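Local coordinates for protein chitinase (Chromobacterium violaceum, PDB 4TXG) that probably binds chitin and hydrolyses its glycosidic bonds as a family 18 chitinase, at residues A[255-259]-A[260-264]; A[328-331]-A[332-336]; A[578-581]-A[582-586]; A[358-361]-A[362-366]. All blocks are in the same frame, centred on the assembly; numbering follows the deposited sequence.

Contact 1 of 4, residues A[255-259]-A[260-264]; sequences WAETG and GYFDA
F262 lays its ring alongside the short helical turn at 255-257. Its CE2 comes to 3.8 Å from A256 CB, the methyl meeting the ring at its edge, close to the ring plane. E257 reaches the same corner by another route: CG lies beside the backbone N (chi1 -66°) and the chain then runs out extended, so that CG passes the ring before the carboxylate, its plane 46° from that of the ring, arrives at strand 261-262. There F262 N donates to E257 OE2 at 3.2 Å, on the anti side, tilted somewhat out of the carboxylate plane. Water 1 also accepts from F262 N and donates to E257 OE2, 2.6 Å away, so the oxygen is gripped twice. A small alanine and a long acid thus suit a place where one ring and one amide must both be met. The turn follows strand 247-253 of the TIM barrel characteristic of family 18, at the C-terminal end of the strand, and leads into the hairpin of strands 261-262 and 268-269. G260 makes the corner with an almost fully stretched backbone, easily taken up by glycine. R268 of the partner strand donates to A256 O, while the Y261 ring meets H192.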
ATOM      1  N   TRP A 255      -4.661  10.019  -4.750  1.00 10.38           N
ATOM      2  CA  TRP A 255      -3.961  10.650  -5.867  1.00 13.37           C
ATOM      3  C   TRP A 255      -4.367  12.115  -6.039  1.00 11.43           C
ATOM      4  O   TRP A 255      -3.514  12.982  -6.224  1.00 12.70           O
ATOM      5  CB  TRP A 255      -4.213   9.866  -7.160  1.00 14.08           C
ATOM      6  CG  TRP A 255      -3.405  10.332  -8.368  1.00 14.66           C
ATOM      7  CD1 TRP A 255      -3.905  10.819  -9.546  1.00 16.50           C
ATOM      8  CD2 TRP A 255      -1.975  10.335  -8.512  1.00 17.99           C
ATOM      9  NE1 TRP A 255      -2.881  11.129 -10.405  1.00 15.74           N
ATOM     10  CE2 TRP A 255      -1.688  10.842  -9.800  1.00 19.18           C
ATOM     11  CE3 TRP A 255      -0.913   9.970  -7.680  1.00 22.19           C
ATOM     12  CZ2 TRP A 255      -0.381  10.979 -10.275  1.00 18.00           C
ATOM     13  CZ3 TRP A 255       0.389  10.112  -8.153  1.00 25.08           C
ATOM     14  CH2 TRP A 255       0.639  10.619  -9.438  1.00 22.28           C
ATOM     15  N   ALA A 256      -5.665  12.389  -5.954  1.00 11.10           N
ATOM     16  CA  ALA A 256      -6.184  13.733  -6.213  1.00 10.97           C
ATOM     17  C   ALA A 256      -6.028  14.684  -5.030  1.00 11.90           C
ATOM     18  O   ALA A 256      -5.870  15.898  -5.219  1.00 13.23           O
ATOM     19  CB  ALA A 256      -7.665  13.659  -6.619  1.00 12.60           C
ATOM     20  N   GLU A 257      -6.091  14.160  -3.810  1.00 10.07           N
ATOM     21  CA  GLU A 257      -6.104  15.056  -2.649  1.00 11.43           C
ATOM     22  C   GLU A 257      -4.936  14.844  -1.682  1.00 10.91           C
ATOM     23  O   GLU A 257      -5.007  15.214  -0.510  1.00 13.49           O
ATOM     24  CB  GLU A 257      -7.432  14.925  -1.905  1.00  9.13           C
ATOM     25  CG  GLU A 257      -8.622  15.417  -2.741  1.00 13.29           C
ATOM     26  CD  GLU A 257      -9.909  15.554  -1.931  1.00 25.20           C
ATOM     27  OE1 GLU A 257     -10.510  14.516  -1.583  1.00 27.67           O
ATOM     28  OE2 GLU A 257     -10.323  16.702  -1.652  1.00 28.13           O
ATOM     29  N   THR A 258      -3.847  14.280  -2.178  1.00  9.81           N
ATOM     30  CA  THR A 258      -2.605  14.296  -1.408  1.00  6.37           C
ATOM     31  C   THR A 258      -2.068  15.726  -1.297  1.00 10.58           C
ATOM     32  O   THR A 258      -1.571  16.127  -0.243  1.00 10.65           O
ATOM     33  CB  THR A 258      -1.535  13.376  -2.039  1.00  8.09           C
ATOM     34  OG1 THR A 258      -1.784  12.024  -1.631  1.00  8.93           O
ATOM     35  CG2 THR A 258      -0.133  13.777  -1.596  1.00  8.59           C
ATOM     36  N   GLY A 259      -2.192  16.500  -2.371  1.00  9.47           N
ATOM     37  CA  GLY A 259      -1.583  17.822  -2.415  1.00  7.94           C
ATOM     38  C   GLY A 259      -2.552  18.988  -2.512  1.00  8.87           C
ATOM     39  O   GLY A 259      -2.158  20.101  -2.835  1.00 10.93           O
ATOM     40  N   GLY A 260      -3.822  18.737  -2.229  1.00 12.52           N
ATOM     41  CA  GLY A 260      -4.826  19.782  -2.322  1.00 14.08           C
ATOM     42  C   GLY A 260      -6.179  19.216  -1.958  1.00 13.04           C
ATOM     43  O   GLY A 260      -6.263  18.114  -1.439  1.00 16.45           O
ATOM     44  N   TYR A 261      -7.238  19.965  -2.238  1.00 12.25           N
ATOM     45  CA  TYR A 261      -8.588  19.505  -1.924  1.00 13.94           C
ATOM     46  C   TYR A 261      -9.593  20.187  -2.834  1.00 16.98           C
ATOM     47  O   TYR A 261      -9.314  21.245  -3.397  1.00 17.03           O
ATOM     48  CB  TYR A 261      -8.929  19.768  -0.451  1.00 12.72           C
ATOM     49  CG  TYR A 261      -8.740  21.200  -0.004  1.00 14.19           C
ATOM     50  CD1 TYR A 261      -9.749  22.146  -0.162  1.00 15.43           C
ATOM     51  CD2 TYR A 261      -7.551  21.603   0.593  1.00 16.09           C
ATOM     52  CE1 TYR A 261      -9.574  23.451   0.253  1.00 19.50           C
ATOM     53  CE2 TYR A 261      -7.366  22.900   1.007  1.00 19.61           C
ATOM     54  CZ  TYR A 261      -8.380  23.820   0.840  1.00 19.22           C
ATOM     55  OH  TYR A 261      -8.179  25.112   1.258  1.00 20.81           O
ATOM     56  N   PHE A 262     -10.758  19.573  -2.991  1.00 16.38           N
ATOM     57  CA  PHE A 262     -11.774  20.113  -3.884  1.00 18.83           C
ATOM     58  C   PHE A 262     -12.688  21.078  -3.144  1.00 22.55           C
ATOM     59  O   PHE A 262     -12.999  20.860  -1.975  1.00 21.70           O
ATOM     60  CB  PHE A 262     -12.578  18.974  -4.511  1.00 19.14           C
ATOM     61  CG  PHE A 262     -11.781  18.142  -5.455  1.00 23.95           C
ATOM     62  CD1 PHE A 262     -11.538  18.585  -6.744  1.00 24.57           C
ATOM     63  CD2 PHE A 262     -11.246  16.928  -5.053  1.00 27.14           C
ATOM     64  CE1 PHE A 262     -10.784  17.829  -7.624  1.00 24.91           C
ATOM     65  CE2 PHE A 262     -10.492  16.164  -5.928  1.00 27.76           C
ATOM     66  CZ  PHE A 262     -10.262  16.619  -7.216  1.00 25.69           C
ATOM     67  N   ASP A 263     -13.101  22.152  -3.815  1.00 23.95           N
ATOM     68  CA  ASP A 263     -14.005  23.106  -3.185  1.00 31.53           C
ATOM     69  C   ASP A 263     -15.457  22.760  -3.500  1.00 31.26           C
ATOM     70  O   ASP A 263     -15.735  21.750  -4.149  1.00 27.29           O
ATOM     71  CB  ASP A 263     -13.682  24.553  -3.599  1.00 39.47           C
ATOM     72  CG  ASP A 263     -13.879  24.823  -5.091  1.00 46.06           C
ATOM     73  OD1 ASP A 263     -14.522  24.022  -5.802  1.00 47.66           O
ATOM     74  OD2 ASP A 263     -13.387  25.873  -5.558  1.00 48.01           O
ATOM     75  N   ALA A 264     -16.372  23.609  -3.041  1.00 38.49           N
ATOM     76  CA  ALA A 264     -17.807  23.368  -3.184  1.00 41.96           C
ATOM     77  C   ALA A 264     -18.255  23.307  -4.647  1.00 44.91           C
ATOM     78  O   ALA A 264     -19.275  22.695  -4.964  1.00 45.19           O
ATOM     79  CB  ALA A 264     -18.587  24.441  -2.441  1.00 42.46           C
TER
HETATM   80  O   HOH W   1     -12.559  17.787  -0.953  1.00 30.88           O

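Contact 2 of 4, residues A[328-331]-A[332-336]; sequences WTFS and NARLG
N332 sits one turn beyond W328 and runs beside it, the two side chains pointing the same way. Its ND2 lies 3.6 Å from W328 CB, with the amide and indole planes 29° apart, and its own N donates to W328 O at 2.9 Å. The amide end is employed twice more: ND2 donates to N321, and OD1 accepts from water 3, which is also hydrogen-bonded to S331 OG. An asparagine can serve a donor and an acceptor in this way, whereas the indole NE1 of W328 turns to the carbonyl of G323. S331 contributes mostly through its backbone. Its O receives R334 N at 3.0 Å from well above the carbonyl plane, closing a type I turn, and L335 CD2 packs against the same oxygen at 3.3 Å. F330 and R334 form the other pair. The arginine chain, extended from CG to NE, passes over F330 O and brings NH1 back to donate to it at 3.1 Å, almost in the guanidinium plane; NH1 also reaches the edge of the F330 ring. Water 2 accepts from NH1 at 2.8 Å, while NE is spent on V279 O. The short helix 328-331 and the type I turn from S331 to R334 lie on the long connection between strand 308-312 and helix 338-360, one of the beta-to-alpha loops of the TIM barrel.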
ATOM      1  N   TRP A 328       3.487  19.253  -8.399  1.00 14.41           N
ATOM      2  CA  TRP A 328       4.938  19.348  -8.619  1.00 13.15           C
ATOM      3  C   TRP A 328       5.587  20.607  -8.052  1.00 15.27           C
ATOM      4  O   TRP A 328       6.733  20.556  -7.600  1.00 15.27           O
ATOM      5  CB  TRP A 328       5.255  19.243 -10.111  1.00 13.93           C
ATOM      6  CG  TRP A 328       5.106  17.856 -10.636  1.00 14.54           C
ATOM      7  CD1 TRP A 328       4.832  16.730  -9.913  1.00 13.78           C
ATOM      8  CD2 TRP A 328       5.210  17.440 -12.004  1.00 19.04           C
ATOM      9  NE1 TRP A 328       4.765  15.637 -10.747  1.00 16.57           N
ATOM     10  CE2 TRP A 328       4.992  16.046 -12.034  1.00 17.21           C
ATOM     11  CE3 TRP A 328       5.470  18.111 -13.206  1.00 21.50           C
ATOM     12  CZ2 TRP A 328       5.024  15.311 -13.219  1.00 19.43           C
ATOM     13  CZ3 TRP A 328       5.498  17.378 -14.384  1.00 24.26           C
ATOM     14  CH2 TRP A 328       5.274  15.993 -14.381  1.00 20.29           C
ATOM     15  N   THR A 329       4.868  21.728  -8.049  1.00 17.81           N
ATOM     16  CA  THR A 329       5.437  22.952  -7.484  1.00 19.30           C
ATOM     17  C   THR A 329       5.700  22.800  -5.984  1.00 22.14           C
ATOM     18  O   THR A 329       6.543  23.500  -5.423  1.00 24.85           O
ATOM     19  CB  THR A 329       4.531  24.172  -7.720  1.00 23.88           C
ATOM     20  OG1 THR A 329       3.317  24.033  -6.971  1.00 25.96           O
ATOM     21  CG2 THR A 329       4.214  24.311  -9.207  1.00 26.64           C
ATOM     22  N   PHE A 330       4.988  21.875  -5.342  1.00 13.16           N
ATOM     23  CA  PHE A 330       5.250  21.562  -3.940  1.00 11.88           C
ATOM     24  C   PHE A 330       6.250  20.427  -3.794  1.00 12.80           C
ATOM     25  O   PHE A 330       7.197  20.507  -3.008  1.00 10.68           O
ATOM     26  CB  PHE A 330       3.962  21.171  -3.206  1.00  8.27           C
ATOM     27  CG  PHE A 330       2.981  22.296  -3.069  1.00 12.80           C
ATOM     28  CD1 PHE A 330       3.168  23.275  -2.103  1.00 15.62           C
ATOM     29  CD2 PHE A 330       1.870  22.372  -3.895  1.00 17.37           C
ATOM     30  CE1 PHE A 330       2.271  24.318  -1.974  1.00 18.31           C
ATOM     31  CE2 PHE A 330       0.963  23.415  -3.771  1.00 16.39           C
ATOM     32  CZ  PHE A 330       1.167  24.388  -2.807  1.00 15.85           C
ATOM     33  N   SER A 331       6.014  19.349  -4.532  1.00 10.69           N
ATOM     34  CA  SER A 331       6.762  18.121  -4.303  1.00  9.98           C
ATOM     35  C   SER A 331       8.206  18.241  -4.782  1.00 12.42           C
ATOM     36  O   SER A 331       9.129  17.838  -4.084  1.00 11.24           O
ATOM     37  CB  SER A 331       6.065  16.934  -4.982  1.00 13.19           C
ATOM     38  OG  SER A 331       5.975  17.119  -6.386  1.00 11.84           O
ATOM     39  N   ASN A 332       8.403  18.795  -5.970  1.00 12.33           N
ATOM     40  CA  ASN A 332       9.750  18.889  -6.521  1.00 12.19           C
ATOM     41  C   ASN A 332      10.645  19.856  -5.731  1.00 14.07           C
ATOM     42  O   ASN A 332      11.870  19.751  -5.767  1.00 16.22           O
ATOM     43  CB  ASN A 332       9.684  19.280  -8.002  1.00 12.59           C
ATOM     44  CG  ASN A 332       9.208  18.134  -8.884  1.00 15.06           C
ATOM     45  OD1 ASN A 332       9.255  16.967  -8.482  1.00 13.03           O
ATOM     46  ND2 ASN A 332       8.752  18.457 -10.096  1.00 13.89           N
ATOM     47  N   ALA A 333      10.035  20.778  -4.993  1.00 12.13           N
ATOM     48  CA  ALA A 333      10.793  21.709  -4.172  1.00 12.19           C
ATOM     49  C   ALA A 333      11.219  21.082  -2.836  1.00 13.44           C
ATOM     50  O   ALA A 333      11.985  21.674  -2.080  1.00 17.01           O
ATOM     51  CB  ALA A 333       9.966  22.980  -3.925  1.00 13.71           C
ATOM     52  N   ARG A 334      10.734  19.879  -2.561  1.00 11.00           N
ATOM     53  CA  ARG A 334      10.929  19.257  -1.256  1.00 10.45           C
ATOM     54  C   ARG A 334      11.591  17.878  -1.329  1.00  9.77           C
ATOM     55  O   ARG A 334      11.646  17.176  -0.325  1.00 11.99           O
ATOM     56  CB  ARG A 334       9.577  19.111  -0.536  1.00  7.41           C
ATOM     57  CG  ARG A 334       8.966  20.414  -0.043  1.00  9.56           C
ATOM     58  CD  ARG A 334       7.477  20.212   0.286  1.00  8.45           C
ATOM     59  NE  ARG A 334       6.929  21.357   1.011  1.00 11.62           N
ATOM     60  CZ  ARG A 334       6.565  22.505   0.441  1.00 12.15           C
ATOM     61  NH1 ARG A 334       6.684  22.670  -0.874  1.00 11.04           N
ATOM     62  NH2 ARG A 334       6.088  23.495   1.188  1.00  9.66           N
ATOM     63  N   LEU A 335      12.086  17.490  -2.501  1.00  9.79           N
ATOM     64  CA  LEU A 335      12.504  16.099  -2.717  1.00 10.55           C
ATOM     65  C   LEU A 335      13.449  15.574  -1.637  1.00 10.50           C
ATOM     66  O   LEU A 335      13.269  14.458  -1.143  1.00 11.93           O
ATOM     67  CB  LEU A 335      13.167  15.941  -4.083  1.00  9.41           C
ATOM     68  CG  LEU A 335      12.296  16.279  -5.296  1.00 10.28           C
ATOM     69  CD1 LEU A 335      13.115  16.154  -6.578  1.00 11.70           C
ATOM     70  CD2 LEU A 335      11.032  15.403  -5.347  1.00  7.52           C
ATOM     71  N   GLY A 336      14.432  16.381  -1.254  1.00  8.67           N
ATOM     72  CA  GLY A 336      15.430  15.936  -0.293  1.00 12.19           C
ATOM     73  C   GLY A 336      14.944  15.835   1.143  1.00 13.54           C
ATOM     74  O   GLY A 336      15.635  15.283   2.007  1.00 12.00           O
TER
HETATM   75  O   HOH W   2       6.592  25.024  -2.410  1.00 28.89           O
HETATM   76  O   HOH W   3       7.434  14.948  -7.299  1.00 17.49           O

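Contact 3 of 4, residues A[578-581]-A[582-586]; sequences STED and EQSIA
The chain turns from an extended run at 578-581 into helix 582-594, and I585 N donates to D581 O at 2.9 Å, nearly straight, closing the first helical turn. D581 is the N-cap. Its carboxylate is folded back between the backbone N and the carbonyl carbon (chi1 63°), which lets OD1 accept from Q583 N at 3.2 Å, from above the carboxylate plane. S584 OG in turn accepts from D581 N at 3.1 Å; D581 and S584 form a capping box. The S584 hydroxyl donates to E580 OE1, a very short bond of 2.5 Å; E580 reaches it by bending at CB-CG (chi2 82°). That bend also sets E580 CG against I585 CD1 at 3.7 Å, the two side chains crossing at about a right angle, and I585 packs on L631 and L632 of helix 627-636. Serine suits its place because one small hydroxyl can both accept and donate. The acids have cationic partners from other parts of the fold: OD2 of D581 is paired with R557 and K526, and OE2 of E580 with K588. Two such cations together with the amino end of a helix would be expected to stabilise the charged form of buried D581.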
ATOM      1  N   SER A 578      -7.381  -4.735 -18.861  1.00  7.40           N
ATOM      2  CA  SER A 578      -6.877  -5.574 -17.782  1.00  8.50           C
ATOM      3  C   SER A 578      -7.953  -5.784 -16.727  1.00  8.05           C
ATOM      4  O   SER A 578      -8.518  -4.821 -16.216  1.00  9.51           O
ATOM      5  CB  SER A 578      -5.634  -4.948 -17.137  1.00 10.63           C
ATOM      6  OG  SER A 578      -5.272  -5.683 -15.986  1.00  9.90           O
ATOM      7  N   THR A 579      -8.229  -7.039 -16.397  1.00  8.44           N
ATOM      8  CA  THR A 579      -9.297  -7.341 -15.455  1.00  6.99           C
ATOM      9  C   THR A 579      -8.784  -8.084 -14.222  1.00  9.91           C
ATOM     10  O   THR A 579      -7.594  -8.387 -14.099  1.00  9.01           O
ATOM     11  CB  THR A 579     -10.416  -8.172 -16.129  1.00 10.04           C
ATOM     12  OG1 THR A 579      -9.868  -9.389 -16.648  1.00 11.78           O
ATOM     13  CG2 THR A 579     -11.053  -7.382 -17.277  1.00 11.51           C
ATOM     14  N   GLU A 580      -9.694  -8.351 -13.297  1.00  9.22           N
ATOM     15  CA  GLU A 580      -9.399  -9.125 -12.099  1.00  6.94           C
ATOM     16  C   GLU A 580     -10.670  -9.904 -11.815  1.00  8.41           C
ATOM     17  O   GLU A 580     -11.742  -9.308 -11.688  1.00 11.19           O
ATOM     18  CB  GLU A 580      -9.018  -8.207 -10.928  1.00  8.81           C
ATOM     19  CG  GLU A 580      -8.561  -8.924  -9.658  1.00 11.33           C
ATOM     20  CD  GLU A 580      -7.094  -9.336  -9.706  1.00 14.93           C
ATOM     21  OE1 GLU A 580      -6.703 -10.097 -10.614  1.00 18.46           O
ATOM     22  OE2 GLU A 580      -6.322  -8.890  -8.839  1.00 17.21           O
ATOM     23  N   ASP A 581     -10.594 -11.229 -11.755  1.00  7.98           N
ATOM     24  CA  ASP A 581     -11.828 -11.983 -11.512  1.00  8.06           C
ATOM     25  C   ASP A 581     -11.561 -13.226 -10.674  1.00 10.40           C
ATOM     26  O   ASP A 581     -10.532 -13.309 -10.003  1.00 10.75           O
ATOM     27  CB  ASP A 581     -12.558 -12.320 -12.835  1.00 12.80           C
ATOM     28  CG  ASP A 581     -11.762 -13.218 -13.783  1.00 17.54           C
ATOM     29  OD1 ASP A 581     -10.859 -13.972 -13.354  1.00 14.71           O
ATOM     30  OD2 ASP A 581     -12.086 -13.189 -15.000  1.00 16.55           O
ATOM     31  N   GLU A 582     -12.489 -14.179 -10.678  1.00 10.44           N
ATOM     32  CA  GLU A 582     -12.399 -15.257  -9.697  1.00 10.03           C
ATOM     33  C   GLU A 582     -11.153 -16.116  -9.880  1.00 12.26           C
ATOM     34  O   GLU A 582     -10.613 -16.652  -8.909  1.00 10.35           O
ATOM     35  CB  GLU A 582     -13.654 -16.125  -9.748  1.00 11.37           C
ATOM     36  CG  GLU A 582     -14.893 -15.366  -9.289  1.00 14.50           C
ATOM     37  CD  GLU A 582     -16.173 -15.852  -9.945  1.00 26.23           C
ATOM     38  OE1 GLU A 582     -16.594 -15.256 -10.972  1.00 29.98           O
ATOM     39  OE2 GLU A 582     -16.770 -16.817  -9.422  1.00 27.73           O
ATOM     40  N   GLN A 583     -10.677 -16.240 -11.114  1.00 10.80           N
ATOM     41  CA  GLN A 583      -9.514 -17.092 -11.344  1.00  8.82           C
ATOM     42  C   GLN A 583      -8.256 -16.454 -10.756  1.00  9.93           C
ATOM     43  O   GLN A 583      -7.455 -17.137 -10.105  1.00  9.20           O
ATOM     44  CB  GLN A 583      -9.317 -17.381 -12.838  1.00 11.56           C
ATOM     45  CG  GLN A 583      -8.234 -18.444 -13.100  1.00 10.75           C
ATOM     46  CD  GLN A 583      -8.151 -18.850 -14.562  1.00 11.99           C
ATOM     47  OE1 GLN A 583      -8.856 -18.297 -15.406  1.00 12.49           O
ATOM     48  NE2 GLN A 583      -7.292 -19.824 -14.866  1.00 14.82           N
ATOM     49  N   SER A 584      -8.084 -15.148 -10.964  1.00  7.38           N
ATOM     50  CA  SER A 584      -6.877 -14.486 -10.480  1.00 11.73           C
ATOM     51  C   SER A 584      -6.942 -14.246  -8.974  1.00  8.22           C
ATOM     52  O   SER A 584      -5.924 -14.348  -8.285  1.00  8.96           O
ATOM     53  CB  SER A 584      -6.630 -13.164 -11.220  1.00 10.86           C
ATOM     54  OG  SER A 584      -7.748 -12.292 -11.182  1.00  9.00           O
ATOM     55  N   ILE A 585      -8.134 -13.943  -8.462  1.00  8.01           N
ATOM     56  CA  ILE A 585      -8.311 -13.802  -7.024  1.00  9.36           C
ATOM     57  C   ILE A 585      -7.998 -15.133  -6.322  1.00  7.38           C
ATOM     58  O   ILE A 585      -7.347 -15.137  -5.279  1.00  8.61           O
ATOM     59  CB  ILE A 585      -9.747 -13.313  -6.661  1.00  8.53           C
ATOM     60  CG1 ILE A 585      -9.948 -11.864  -7.125  1.00  8.97           C
ATOM     61  CG2 ILE A 585      -9.997 -13.416  -5.155  1.00  8.49           C
ATOM     62  CD1 ILE A 585      -8.945 -10.873  -6.537  1.00 11.21           C
ATOM     63  N   ALA A 586      -8.416 -16.259  -6.902  1.00  7.87           N
ATOM     64  CA  ALA A 586      -8.138 -17.550  -6.268  1.00 10.23           C
ATOM     65  C   ALA A 586      -6.643 -17.835  -6.254  1.00 11.05           C
ATOM     66  O   ALA A 586      -6.102 -18.353  -5.269  1.00  9.19           O
ATOM     67  CB  ALA A 586      -8.884 -18.674  -6.970  1.00 10.25           C
TER

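Contact 4 of 4, residues A[358-361]-A[362-366]; sequences AQDG and RYYQI
The Y364 ring is met at its edge by D360, whose OD2 lies in the ring plane, while R362 CD sits over the CE1-CZ rim of one face, 3.3 Å from Y364 CE1. The carboxylate of D360 stands almost perpendicular to the ring, at 85°, and accepts the phenol proton on the anti side of OD2, with Y364 OH 2.5 Å from D360 OD2. This pair spans an alpha-to-beta turn of the TIM barrel, where helix 338-360 ends and strand 365-371 begins. G361 is the hinge: it leaves helical geometry with a positive phi of 65°, which glycine takes up without strain. Aspartate fits the last helical position because its side chain sets out toward the returning chain, and R302 of helix 287-304 forms a salt bridge to the same OD2, so the phenol and a cation share one oxygen. The tyrosine ring is also packed on A357 and L301, tying the two helices to the turn. R362 is folded at chi2 and chi3, which brings CD over that rim and its guanidinium back along the chain. NH2 is salt-bridged to D307 and donates to Y363 O at 3.2 Å, close to the guanidinium plane.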
ATOM      1  N   ALA A 358      -4.321   5.204  25.385  1.00 12.16           N
ATOM      2  CA  ALA A 358      -4.127   4.966  26.805  1.00 14.64           C
ATOM      3  C   ALA A 358      -5.167   5.728  27.619  1.00 15.57           C
ATOM      4  O   ALA A 358      -5.679   5.222  28.621  1.00 17.97           O
ATOM      5  CB  ALA A 358      -2.717   5.362  27.223  1.00 13.91           C
ATOM      6  N   GLN A 359      -5.485   6.942  27.183  1.00 13.25           N
ATOM      7  CA  GLN A 359      -6.496   7.749  27.870  1.00 14.84           C
ATOM      8  C   GLN A 359      -7.905   7.191  27.682  1.00 16.19           C
ATOM      9  O   GLN A 359      -8.715   7.240  28.603  1.00 18.11           O
ATOM     10  CB  GLN A 359      -6.458   9.200  27.376  1.00 19.82           C
ATOM     11  CG  GLN A 359      -5.159   9.922  27.687  1.00 29.24           C
ATOM     12  CD  GLN A 359      -4.879  11.075  26.737  1.00 39.72           C
ATOM     13  OE1 GLN A 359      -5.694  11.395  25.870  1.00 44.03           O
ATOM     14  NE2 GLN A 359      -3.716  11.702  26.894  1.00 40.09           N
ATOM     15  N   ASP A 360      -8.186   6.668  26.491  1.00 15.47           N
ATOM     16  CA  ASP A 360      -9.539   6.252  26.114  1.00 15.21           C
ATOM     17  C   ASP A 360      -9.842   4.798  26.441  1.00 18.86           C
ATOM     18  O   ASP A 360     -10.996   4.368  26.373  1.00 21.40           O
ATOM     19  CB  ASP A 360      -9.768   6.475  24.617  1.00 14.83           C
ATOM     20  CG  ASP A 360      -9.748   7.942  24.233  1.00 16.17           C
ATOM     21  OD1 ASP A 360      -9.757   8.797  25.149  1.00 19.34           O
ATOM     22  OD2 ASP A 360      -9.710   8.234  23.014  1.00 14.93           O
ATOM     23  N   GLY A 361      -8.802   4.036  26.766  1.00 18.59           N
ATOM     24  CA  GLY A 361      -8.959   2.620  27.043  1.00 18.47           C
ATOM     25  C   GLY A 361      -9.401   1.814  25.839  1.00 21.16           C
ATOM     26  O   GLY A 361     -10.062   0.786  25.985  1.00 23.94           O
ATOM     27  N   ARG A 362      -9.049   2.279  24.641  1.00 15.77           N
ATOM     28  CA  ARG A 362      -9.316   1.526  23.424  1.00 18.17           C
ATOM     29  C   ARG A 362      -8.219   1.853  22.422  1.00 15.95           C
ATOM     30  O   ARG A 362      -7.648   2.930  22.462  1.00 16.77           O
ATOM     31  CB  ARG A 362     -10.700   1.847  22.861  1.00 23.81           C
ATOM     32  CG  ARG A 362     -10.843   3.230  22.273  1.00 25.34           C
ATOM     33  CD  ARG A 362     -10.706   3.179  20.767  1.00 31.80           C
ATOM     34  NE  ARG A 362     -11.994   3.212  20.078  1.00 38.33           N
ATOM     35  CZ  ARG A 362     -12.219   2.595  18.924  1.00 40.29           C
ATOM     36  NH1 ARG A 362     -13.414   2.668  18.341  1.00 39.43           N
ATOM     37  NH2 ARG A 362     -11.239   1.892  18.359  1.00 32.62           N
ATOM     38  N   TYR A 363      -7.917   0.924  21.530  1.00 13.51           N
ATOM     39  CA  TYR A 363      -6.742   1.077  20.680  1.00 10.77           C
ATOM     40  C   TYR A 363      -7.049   1.776  19.356  1.00 13.32           C
ATOM     41  O   TYR A 363      -8.122   1.574  18.773  1.00 14.86           O
ATOM     42  CB  TYR A 363      -6.130  -0.305  20.423  1.00  9.66           C
ATOM     43  CG  TYR A 363      -4.820  -0.231  19.707  1.00 12.38           C
ATOM     44  CD1 TYR A 363      -3.675   0.175  20.374  1.00 11.95           C
ATOM     45  CD2 TYR A 363      -4.728  -0.539  18.359  1.00  9.96           C
ATOM     46  CE1 TYR A 363      -2.470   0.257  19.724  1.00 13.74           C
ATOM     47  CE2 TYR A 363      -3.523  -0.455  17.696  1.00  8.44           C
ATOM     48  CZ  TYR A 363      -2.399  -0.063  18.388  1.00  9.50           C
ATOM     49  OH  TYR A 363      -1.186   0.029  17.756  1.00  8.56           O
ATOM     50  N   TYR A 364      -6.106   2.590  18.878  1.00  9.56           N
ATOM     51  CA  TYR A 364      -6.232   3.241  17.570  1.00  9.42           C
ATOM     52  C   TYR A 364      -5.107   2.800  16.642  1.00  8.28           C
ATOM     53  O   TYR A 364      -3.933   2.928  16.975  1.00 11.21           O
ATOM     54  CB  TYR A 364      -6.217   4.773  17.697  1.00  8.75           C
ATOM     55  CG  TYR A 364      -7.320   5.326  18.575  1.00  9.55           C
ATOM     56  CD1 TYR A 364      -8.649   5.285  18.160  1.00 10.93           C
ATOM     57  CD2 TYR A 364      -7.036   5.885  19.814  1.00 11.23           C
ATOM     58  CE1 TYR A 364      -9.668   5.789  18.961  1.00 13.56           C
ATOM     59  CE2 TYR A 364      -8.050   6.389  20.632  1.00 12.03           C
ATOM     60  CZ  TYR A 364      -9.361   6.337  20.198  1.00 13.61           C
ATOM     61  OH  TYR A 364     -10.370   6.838  21.000  1.00 15.41           O
ATOM     62  N   GLN A 365      -5.477   2.283  15.477  1.00  8.08           N
ATOM     63  CA  GLN A 365      -4.494   1.801  14.512  1.00  7.70           C
ATOM     64  C   GLN A 365      -4.012   2.915  13.581  1.00 11.20           C
ATOM     65  O   GLN A 365      -4.765   3.825  13.239  1.00 10.19           O
ATOM     66  CB  GLN A 365      -5.077   0.638  13.688  1.00 11.84           C
ATOM     67  CG  GLN A 365      -5.168  -0.693  14.457  1.00 12.72           C
ATOM     68  CD  GLN A 365      -5.699  -1.844  13.605  1.00 20.43           C
ATOM     69  OE1 GLN A 365      -6.731  -1.712  12.947  1.00 20.82           O
ATOM     70  NE2 GLN A 365      -4.993  -2.978  13.615  1.00 15.17           N
ATOM     71  N   ILE A 366      -2.745   2.845  13.187  1.00  7.73           N
ATOM     72  CA  ILE A 366      -2.258   3.652  12.066  1.00  6.90           C
ATOM     73  C   ILE A 366      -1.861   2.731  10.942  1.00  6.64           C
ATOM     74  O   ILE A 366      -1.035   1.831  11.128  1.00  8.73           O
ATOM     75  CB  ILE A 366      -1.048   4.508  12.432  1.00 11.28           C
ATOM     76  CG1 ILE A 366      -1.340   5.328  13.670  1.00 15.43           C
ATOM     77  CG2 ILE A 366      -0.664   5.419  11.251  1.00 12.58           C
ATOM     78  CD1 ILE A 366      -0.191   6.190  14.068  1.00 17.10           C
TER

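In the fold
All four contacts belong to the family 18 TIM-barrel domain, yet none touches another. Contacts 1 and 2 follow barrel strands 247-253 and 308-312; their nearest atoms are about 5 Å apart, and both are partly buried and hydrated. Contacts 2 and 4 flank helix 338-360, their centres about 34 Å apart. Contact 3 is the buried one, on the far side of the chain's centre from contact 2, where a four-stranded antiparallel sheet hands over to helix 582-594. Chemistry follows place: an acid meeting a strand amide in 1, an arginine and an asparagine folded back on a short helix in 2, a capped helix start in 3, and an acid-phenol clasp at a helix end in 4.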